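Long-range contact in VESB protease (Vibrio cholerae, PDB 4LK4), which probably acts as a secreted serine endopeptidase of the trypsin (S1) family, cleaving peptide bonds by means of an active-site serine: residues Val158-Met172 / Ser177-Leu190. The protein carries 1 engineered substitution. Sequence-based numbering, arbitrary orientation.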
ATOM      1  N   VAL A 158      -6.832   7.776  19.099  1.00 47.22           N
ATOM      2  CA  VAL A 158      -7.772   7.136  20.007  1.00 48.95           C
ATOM      3  C   VAL A 158      -7.307   5.719  20.332  1.00 49.21           C
ATOM      4  O   VAL A 158      -6.646   5.051  19.520  1.00 48.24           O
ATOM      5  CB  VAL A 158      -9.185   7.109  19.404  1.00 49.58           C
ATOM      6  CG1 VAL A 158      -9.222   6.261  18.144  1.00 48.53           C
ATOM      7  CG2 VAL A 158     -10.229   6.640  20.422  1.00 51.98           C
ATOM      8  N   ASP A 159      -7.637   5.248  21.515  1.00 51.55           N
ATOM      9  CA  ASP A 159      -7.307   3.886  21.867  1.00 52.19           C
ATOM     10  C   ASP A 159      -8.441   2.945  21.510  1.00 52.72           C
ATOM     11  O   ASP A 159      -9.608   3.306  21.560  1.00 53.89           O
ATOM     12  CB  ASP A 159      -6.927   3.776  23.332  1.00 54.79           C
ATOM     13  CG  ASP A 159      -5.484   4.231  23.595  1.00 55.76           C
ATOM     14  OD1 ASP A 159      -4.677   4.312  22.628  1.00 55.24           O
ATOM     15  OD2 ASP A 159      -5.139   4.472  24.773  1.00 58.59           O
ATOM     16  N   VAL A 160      -8.051   1.741  21.114  1.00 52.10           N
ATOM     17  CA  VAL A 160      -8.964   0.683  20.778  1.00 53.66           C
ATOM     18  C   VAL A 160      -8.370  -0.593  21.324  1.00 54.26           C
ATOM     19  O   VAL A 160      -7.164  -0.687  21.486  1.00 52.63           O
ATOM     20  CB  VAL A 160      -9.127   0.558  19.246  1.00 52.90           C
ATOM     21  CG1 VAL A 160      -9.741   1.814  18.674  1.00 53.23           C
ATOM     22  CG2 VAL A 160      -7.801   0.307  18.565  1.00 50.90           C
ATOM     23  N   ASP A 161      -9.218  -1.576  21.581  1.00 46.09           N
ATOM     24  CA  ASP A 161      -8.775  -2.910  22.061  1.00 48.04           C
ATOM     25  C   ASP A 161      -8.805  -3.982  20.970  1.00 46.62           C
ATOM     26  O   ASP A 161      -9.776  -4.082  20.215  1.00 47.91           O
ATOM     27  CB  ASP A 161      -9.682  -3.385  23.193  1.00 51.64           C
ATOM     28  CG  ASP A 161      -9.407  -2.685  24.505  1.00 55.19           C
ATOM     29  OD1 ASP A 161      -8.472  -1.851  24.581  1.00 57.24           O
ATOM     30  OD2 ASP A 161     -10.138  -2.980  25.483  1.00 59.47           O
ATOM     31  N   LEU A 162      -7.776  -4.821  20.922  1.00 46.20           N
ATOM     32  CA  LEU A 162      -7.766  -5.974  20.010  1.00 45.70           C
ATOM     33  C   LEU A 162      -8.923  -6.914  20.346  1.00 47.59           C
ATOM     34  O   LEU A 162      -9.162  -7.175  21.496  1.00 49.77           O
ATOM     35  CB  LEU A 162      -6.435  -6.712  20.097  1.00 45.53           C
ATOM     36  CG  LEU A 162      -6.116  -7.803  19.063  1.00 44.89           C
ATOM     37  CD1 LEU A 162      -6.261  -7.353  17.609  1.00 42.43           C
ATOM     38  CD2 LEU A 162      -4.709  -8.329  19.328  1.00 45.65           C
ATOM     39  N   VAL A 163      -9.639  -7.369  19.321  1.00 48.13           N
ATOM     40  CA  VAL A 163     -10.767  -8.293  19.409  1.00 50.13           C
ATOM     41  C   VAL A 163     -10.338  -9.726  19.023  1.00 51.72           C
ATOM     42  O   VAL A 163      -9.415  -9.892  18.236  1.00 48.83           O
ATOM     43  CB  VAL A 163     -11.858  -7.835  18.411  1.00 49.00           C
ATOM     44  CG1 VAL A 163     -13.054  -8.784  18.365  1.00 50.02           C
ATOM     45  CG2 VAL A 163     -12.313  -6.418  18.731  1.00 49.12           C
ATOM     46  N   SER A 164     -11.006 -10.748  19.580  1.00 55.71           N
ATOM     47  CA  SER A 164     -10.755 -12.171  19.209  1.00 58.67           C
ATOM     48  C   SER A 164     -10.958 -12.359  17.729  1.00 57.27           C
ATOM     49  O   SER A 164     -11.978 -11.956  17.200  1.00 57.57           O
ATOM     50  CB  SER A 164     -11.709 -13.157  19.926  1.00 63.06           C
ATOM     51  OG  SER A 164     -11.646 -13.035  21.367  1.00 68.73           O
ATOM     52  N   GLN A 165     -10.008 -12.985  17.051  1.00 55.93           N
ATOM     53  CA  GLN A 165     -10.187 -13.203  15.655  1.00 54.79           C
ATOM     54  C   GLN A 165     -11.459 -14.012  15.348  1.00 57.19           C
ATOM     55  O   GLN A 165     -12.187 -13.671  14.431  1.00 54.90           O
ATOM     56  CB  GLN A 165      -8.952 -13.824  15.003  1.00 54.65           C
ATOM     57  CG  GLN A 165      -8.955 -13.683  13.470  1.00 52.48           C
ATOM     58  CD  GLN A 165      -8.625 -12.292  12.970  1.00 48.88           C
ATOM     59  OE1 GLN A 165      -8.052 -11.490  13.672  1.00 47.48           O
ATOM     60  NE2 GLN A 165      -8.961 -12.020  11.722  1.00 48.83           N
ATOM     61  N   SER A 166     -11.791 -15.036  16.122  1.00 62.33           N
ATOM     62  CA  SER A 166     -13.013 -15.801  15.760  1.00 65.85           C
ATOM     63  C   SER A 166     -14.247 -14.872  15.833  1.00 65.24           C
ATOM     64  O   SER A 166     -15.193 -15.005  15.047  1.00 64.88           O
ATOM     65  CB  SER A 166     -13.197 -17.052  16.631  1.00 69.02           C
ATOM     66  OG  SER A 166     -13.401 -16.683  17.979  1.00 71.57           O
ATOM     67  N   LEU A 167     -14.197 -13.904  16.751  1.00 64.28           N
ATOM     68  CA  LEU A 167     -15.291 -12.943  16.916  1.00 64.15           C
ATOM     69  C   LEU A 167     -15.370 -11.893  15.826  1.00 63.19           C
ATOM     70  O   LEU A 167     -16.453 -11.529  15.352  1.00 65.98           O
ATOM     71  CB  LEU A 167     -15.135 -12.244  18.235  1.00 63.09           C
ATOM     72  CG  LEU A 167     -16.450 -11.903  18.890  1.00 65.56           C
ATOM     73  CD1 LEU A 167     -17.406 -13.097  18.901  1.00 68.15           C
ATOM     74  CD2 LEU A 167     -16.123 -11.414  20.310  1.00 66.61           C
ATOM     75  N   CYS A 168     -14.201 -11.409  15.439  1.00 60.34           N
ATOM     76  CA  CYS A 168     -14.046 -10.497  14.328  1.00 57.76           C
ATOM     77  C   CYS A 168     -14.748 -11.057  13.101  1.00 58.34           C
ATOM     78  O   CYS A 168     -15.465 -10.347  12.387  1.00 56.81           O
ATOM     79  CB  CYS A 168     -12.553 -10.333  14.087  1.00 56.47           C
ATOM     80  SG  CYS A 168     -12.063  -9.213  12.791  1.00 57.38           S
ATOM     81  N   GLN A 169     -14.577 -12.352  12.875  1.00 59.84           N
ATOM     82  CA  GLN A 169     -15.136 -12.962  11.692  1.00 62.47           C
ATOM     83  C   GLN A 169     -16.643 -13.015  11.740  1.00 64.05           C
ATOM     84  O   GLN A 169     -17.323 -12.753  10.740  1.00 63.57           O
ATOM     85  CB  GLN A 169     -14.617 -14.365  11.494  1.00 65.91           C
ATOM     86  CG  GLN A 169     -15.302 -15.044  10.325  1.00 69.45           C
ATOM     87  CD  GLN A 169     -15.167 -16.516  10.420  1.00 75.63           C
ATOM     88  OE1 GLN A 169     -14.570 -17.151   9.544  1.00 81.46           O
ATOM     89  NE2 GLN A 169     -15.679 -17.083  11.511  1.00 79.29           N
ATOM     90  N   ILE A 170     -17.162 -13.387  12.892  1.00 64.06           N
ATOM     91  CA  ILE A 170     -18.587 -13.527  13.044  1.00 67.21           C
ATOM     92  C   ILE A 170     -19.288 -12.174  12.910  1.00 66.02           C
ATOM     93  O   ILE A 170     -20.336 -12.071  12.246  1.00 67.86           O
ATOM     94  CB  ILE A 170     -18.910 -14.210  14.383  1.00 70.76           C
ATOM     95  CG1 ILE A 170     -18.623 -15.714  14.242  1.00 73.62           C
ATOM     96  CG2 ILE A 170     -20.354 -13.943  14.817  1.00 73.65           C
ATOM     97  CD1 ILE A 170     -18.380 -16.414  15.565  1.00 75.62           C
ATOM     98  N   VAL A 171     -18.715 -11.144  13.534  1.00 61.65           N
ATOM     99  CA  VAL A 171     -19.375  -9.849  13.592  1.00 60.39           C
ATOM    100  C   VAL A 171     -19.253  -9.132  12.256  1.00 58.72           C
ATOM    101  O   VAL A 171     -20.242  -8.610  11.739  1.00 59.62           O
ATOM    102  CB  VAL A 171     -18.797  -8.981  14.721  1.00 59.31           C
ATOM    103  CG1 VAL A 171     -19.438  -7.601  14.716  1.00 59.95           C
ATOM    104  CG2 VAL A 171     -19.023  -9.663  16.069  1.00 61.41           C
ATOM    105  N   MET A 172     -18.046  -9.138  11.692  1.00 55.54           N
ATOM    106  CA  MET A 172     -17.743  -8.329  10.516  1.00 54.70           C
ATOM    107  C   MET A 172     -17.829  -9.077   9.172  1.00 56.59           C
ATOM    108  O   MET A 172     -18.202  -8.481   8.164  1.00 57.13           O
ATOM    109  CB  MET A 172     -16.378  -7.672  10.707  1.00 51.76           C
ATOM    110  CG  MET A 172     -16.320  -6.708  11.905  1.00 50.61           C
ATOM    111  SD  MET A 172     -17.664  -5.500  11.931  1.00 53.25           S
ATOM    112  CE  MET A 172     -17.225  -4.433  10.586  1.00 52.72           C
ATOM    113  N   SER A 177     -11.029 -13.977   8.083  1.00 55.09           N
ATOM    114  CA  SER A 177     -10.747 -15.327   8.508  1.00 57.01           C
ATOM    115  C   SER A 177     -10.808 -15.386  10.019  1.00 56.89           C
ATOM    116  O   SER A 177     -10.603 -14.392  10.702  1.00 55.15           O
ATOM    117  CB  SER A 177      -9.381 -15.792   7.991  1.00 57.20           C
ATOM    118  OG  SER A 177      -9.043 -17.066   8.510  1.00 59.01           O
ATOM    119  N   SER A 178     -11.124 -16.558  10.539  1.00 59.88           N
ATOM    120  CA  SER A 178     -11.080 -16.777  11.966  1.00 61.25           C
ATOM    121  C   SER A 178      -9.629 -17.029  12.400  1.00 61.44           C
ATOM    122  O   SER A 178      -9.321 -16.942  13.581  1.00 60.91           O
ATOM    123  CB  SER A 178     -11.958 -17.962  12.340  1.00 65.08           C
ATOM    124  OG  SER A 178     -11.375 -19.155  11.872  1.00 69.25           O
ATOM    125  N   ASP A 179      -8.759 -17.354  11.437  1.00 62.11           N
ATOM    126  CA  ASP A 179      -7.337 -17.564  11.670  1.00 62.44           C
ATOM    127  C   ASP A 179      -6.697 -16.185  11.797  1.00 59.12           C
ATOM    128  O   ASP A 179      -6.808 -15.376  10.884  1.00 57.07           O
ATOM    129  CB  ASP A 179      -6.738 -18.340  10.496  1.00 65.18           C
ATOM    130  CG  ASP A 179      -5.276 -18.713  10.699  1.00 67.69           C
ATOM    131  OD1 ASP A 179      -4.627 -18.067  11.526  1.00 66.56           O
ATOM    132  OD2 ASP A 179      -4.774 -19.661  10.026  1.00 71.28           O
ATOM    133  N   PRO A 180      -6.039 -15.904  12.940  1.00 59.66           N
ATOM    134  CA  PRO A 180      -5.351 -14.636  13.165  1.00 57.64           C
ATOM    135  C   PRO A 180      -4.207 -14.414  12.172  1.00 57.78           C
ATOM    136  O   PRO A 180      -3.785 -13.272  11.936  1.00 55.50           O
ATOM    137  CB  PRO A 180      -4.775 -14.786  14.582  1.00 59.37           C
ATOM    138  CG  PRO A 180      -5.517 -15.915  15.211  1.00 62.06           C
ATOM    139  CD  PRO A 180      -5.887 -16.816  14.093  1.00 63.26           C
ATOM    140  N   ASN A 181      -3.685 -15.508  11.637  1.00 59.17           N
ATOM    141  CA  ASN A 181      -2.641 -15.438  10.664  1.00 59.85           C
ATOM    142  C   ASN A 181      -3.300 -15.177   9.312  1.00 58.12           C
ATOM    143  O   ASN A 181      -3.284 -16.023   8.434  1.00 59.06           O
ATOM    144  CB  ASN A 181      -1.836 -16.738  10.661  1.00 64.07           C
ATOM    145  CG  ASN A 181      -0.770 -16.751   9.603  1.00 65.61           C
ATOM    146  OD1 ASN A 181      -0.188 -15.721   9.292  1.00 64.74           O
ATOM    147  ND2 ASN A 181      -0.528 -17.912   9.017  1.00 70.11           N
ATOM    148  N   SER A 182      -3.878 -13.987   9.171  1.00 54.62           N
ATOM    149  CA  SER A 182      -4.603 -13.593   7.965  1.00 53.05           C
ATOM    150  C   SER A 182      -4.488 -12.086   7.719  1.00 50.36           C
ATOM    151  O   SER A 182      -3.952 -11.322   8.543  1.00 48.66           O
ATOM    152  CB  SER A 182      -6.084 -13.976   8.072  1.00 53.39           C
ATOM    153  OG  SER A 182      -6.666 -13.426   9.255  1.00 52.99           O
ATOM    154  N   THR A 183      -5.043 -11.700   6.575  1.00 49.68           N
ATOM    155  CA  THR A 183      -4.974 -10.386   6.016  1.00 48.02           C
ATOM    156  C   THR A 183      -5.460  -9.242   6.911  1.00 45.91           C
ATOM    157  O   THR A 183      -5.029  -8.106   6.716  1.00 45.20           O
ATOM    158  CB  THR A 183      -5.795 -10.327   4.699  1.00 49.24           C
ATOM    159  OG1 THR A 183      -5.653  -9.028   4.103  1.00 49.25           O
ATOM    160  CG2 THR A 183      -7.280 -10.564   4.943  1.00 48.98           C
ATOM    161  N   ASN A 184      -6.405  -9.494   7.805  1.00 44.84           N
ATOM    162  CA  ASN A 184      -6.890  -8.414   8.622  1.00 44.44           C
ATOM    163  C   ASN A 184      -7.413  -8.853   9.967  1.00 45.34           C
ATOM    164  O   ASN A 184      -7.633 -10.049  10.203  1.00 48.46           O
ATOM    165  CB  ASN A 184      -7.919  -7.562   7.864  1.00 44.50           C
ATOM    166  CG  ASN A 184      -9.115  -8.358   7.362  1.00 45.21           C
ATOM    167  OD1 ASN A 184      -9.394  -9.459   7.813  1.00 46.38           O
ATOM    168  ND2 ASN A 184      -9.844  -7.771   6.434  1.00 45.95           N
ATOM    169  N   PHE A 185      -7.540  -7.879  10.866  1.00 44.11           N
ATOM    170  CA  PHE A 185      -8.063  -8.107  12.225  1.00 43.82           C
ATOM    171  C   PHE A 185      -8.954  -6.948  12.656  1.00 44.22           C
ATOM    172  O   PHE A 185      -9.030  -5.923  11.974  1.00 44.18           O
ATOM    173  CB  PHE A 185      -6.906  -8.265  13.229  1.00 42.81           C
ATOM    174  CG  PHE A 185      -6.090  -7.018  13.432  1.00 40.67           C
ATOM    175  CD1 PHE A 185      -6.461  -6.071  14.361  1.00 40.06           C
ATOM    176  CD2 PHE A 185      -4.940  -6.799  12.696  1.00 39.71           C
ATOM    177  CE1 PHE A 185      -5.684  -4.942  14.564  1.00 39.11           C
ATOM    178  CE2 PHE A 185      -4.194  -5.655  12.860  1.00 38.49           C
ATOM    179  CZ  PHE A 185      -4.563  -4.731  13.805  1.00 38.68           C
ATOM    180  N   CYS A 186      -9.576  -7.110  13.814  1.00 45.81           N
ATOM    181  CA  CYS A 186     -10.534  -6.177  14.350  1.00 46.88           C
ATOM    182  C   CYS A 186     -10.051  -5.581  15.651  1.00 46.00           C
ATOM    183  O   CYS A 186      -9.348  -6.222  16.426  1.00 45.38           O
ATOM    184  CB  CYS A 186     -11.836  -6.903  14.688  1.00 50.71           C
ATOM    185  SG  CYS A 186     -12.832  -7.366  13.272  1.00 54.47           S
ATOM    186  N   ALA A 187     -10.508  -4.372  15.920  1.00 45.18           N
ATOM    187  CA  ALA A 187     -10.269  -3.749  17.191  1.00 45.74           C
ATOM    188  C   ALA A 187     -11.441  -2.862  17.497  1.00 47.22           C
ATOM    189  O   ALA A 187     -12.071  -2.301  16.599  1.00 46.79           O
ATOM    190  CB  ALA A 187      -9.005  -2.936  17.132  1.00 45.15           C
ATOM    191  N   ALA A 188     -11.717  -2.717  18.777  1.00 48.60           N
ATOM    192  CA  ALA A 188     -12.929  -2.064  19.215  1.00 50.66           C
ATOM    193  C   ALA A 188     -12.655  -0.787  19.941  1.00 51.84           C
ATOM    194  O   ALA A 188     -11.768  -0.702  20.798  1.00 50.81           O
ATOM    195  CB  ALA A 188     -13.722  -3.000  20.114  1.00 52.09           C
ATOM    196  N   ARG A 189     -13.461   0.203  19.610  1.00 54.95           N
ATOM    197  CA  ARG A 189     -13.492   1.434  20.369  1.00 58.73           C
ATOM    198  C   ARG A 189     -14.247   1.291  21.648  1.00 62.86           C
ATOM    199  O   ARG A 189     -15.078   0.404  21.785  1.00 66.76           O
ATOM    200  CB  ARG A 189     -14.036   2.543  19.520  1.00 60.11           C
ATOM    201  CG  ARG A 189     -12.881   2.938  18.637  1.00 58.53           C
ATOM    202  CD  ARG A 189     -13.250   3.899  17.581  1.00 60.30           C
ATOM    203  NE  ARG A 189     -13.646   5.171  18.158  1.00 63.15           N
ATOM    204  CZ  ARG A 189     -13.547   6.299  17.493  1.00 63.44           C
ATOM    205  NH1 ARG A 189     -13.031   6.248  16.248  1.00 62.01           N
ATOM    206  NH2 ARG A 189     -13.960   7.439  18.055  1.00 65.47           N
ATOM    207  N   LEU A 190     -13.930   2.140  22.606  1.00 64.30           N
ATOM    208  CA  LEU A 190     -14.474   1.968  23.927  1.00 67.52           C
ATOM    209  C   LEU A 190     -15.755   2.766  24.133  1.00 70.70           C
ATOM    210  O   LEU A 190     -16.270   2.743  25.214  1.00 72.09           O
ATOM    211  CB  LEU A 190     -13.418   2.303  24.976  1.00 68.63           C
ATOM    212  CG  LEU A 190     -12.016   1.749  24.657  1.00 66.07           C
ATOM    213  CD1 LEU A 190     -11.006   2.188  25.716  1.00 68.22           C
ATOM    214  CD2 LEU A 190     -12.023   0.244  24.520  1.00 64.46           C
TER
HETATM  215  O   HOH W   1     -12.154   3.966  21.876  1.00 49.42           O
HETATM  216  O   HOH W   2      -9.653  -9.590  15.380  1.00 44.97           O
HETATM  217  O   HOH W   3     -12.242 -18.851   8.595  1.00 49.61           O
HETATM  218  O   HOH W   4     -14.385 -19.875  10.520  1.00 64.98           O
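In the C-terminal half of the trypsin-like domain, the disulfide between C168 and C186 ties helix 165-172 to strand 184-189, which also pairs antiparallel with strand 156-162. C168 holds its sulfur trans to the backbone N (chi1 -178°), which carries SG off the helix to the strand. CG of M172 rests on SG of C186, 3.8 Å away, and the M172 side chain also touches W217 and V230. Where the strands pair, D161 and A188 exchange two backbone hydrogen bonds, each 2.8 Å between N and O. V163 N then donates to C186 O (3.1 Å), and V163 packs along the strand, with CG2 3.9 Å from CB of A188. On the face of the sheet that carries V160, L162 and A187, CD1 of L162 touches CD1 of the F185 ring at 3.5 Å, and CG2 of V160 meets CB of A187; L135 of the adjoining strand packs against both V160 and F185.

Q165 bridges helix start, loop and strand. A bend at chi2 (75°) turns its amide inward, and NE2 donates to two backbone oxygens: N184 O at 2.8 Å, approached in the carbonyl plane, and S177 O at 3.1 Å, lying in the plane of the amide. OE1 accepts from R126 and from a water that also joins V163 O and C186 N. CG of Q165 runs 3.3 Å from S178 O, and CG of P180 touches its CB. With both NE2 hydrogens and OE1 engaged, the buried amide is fixed in its rotation, so that covalent and polar links together pin the helix and the 177-182 loop to the strand.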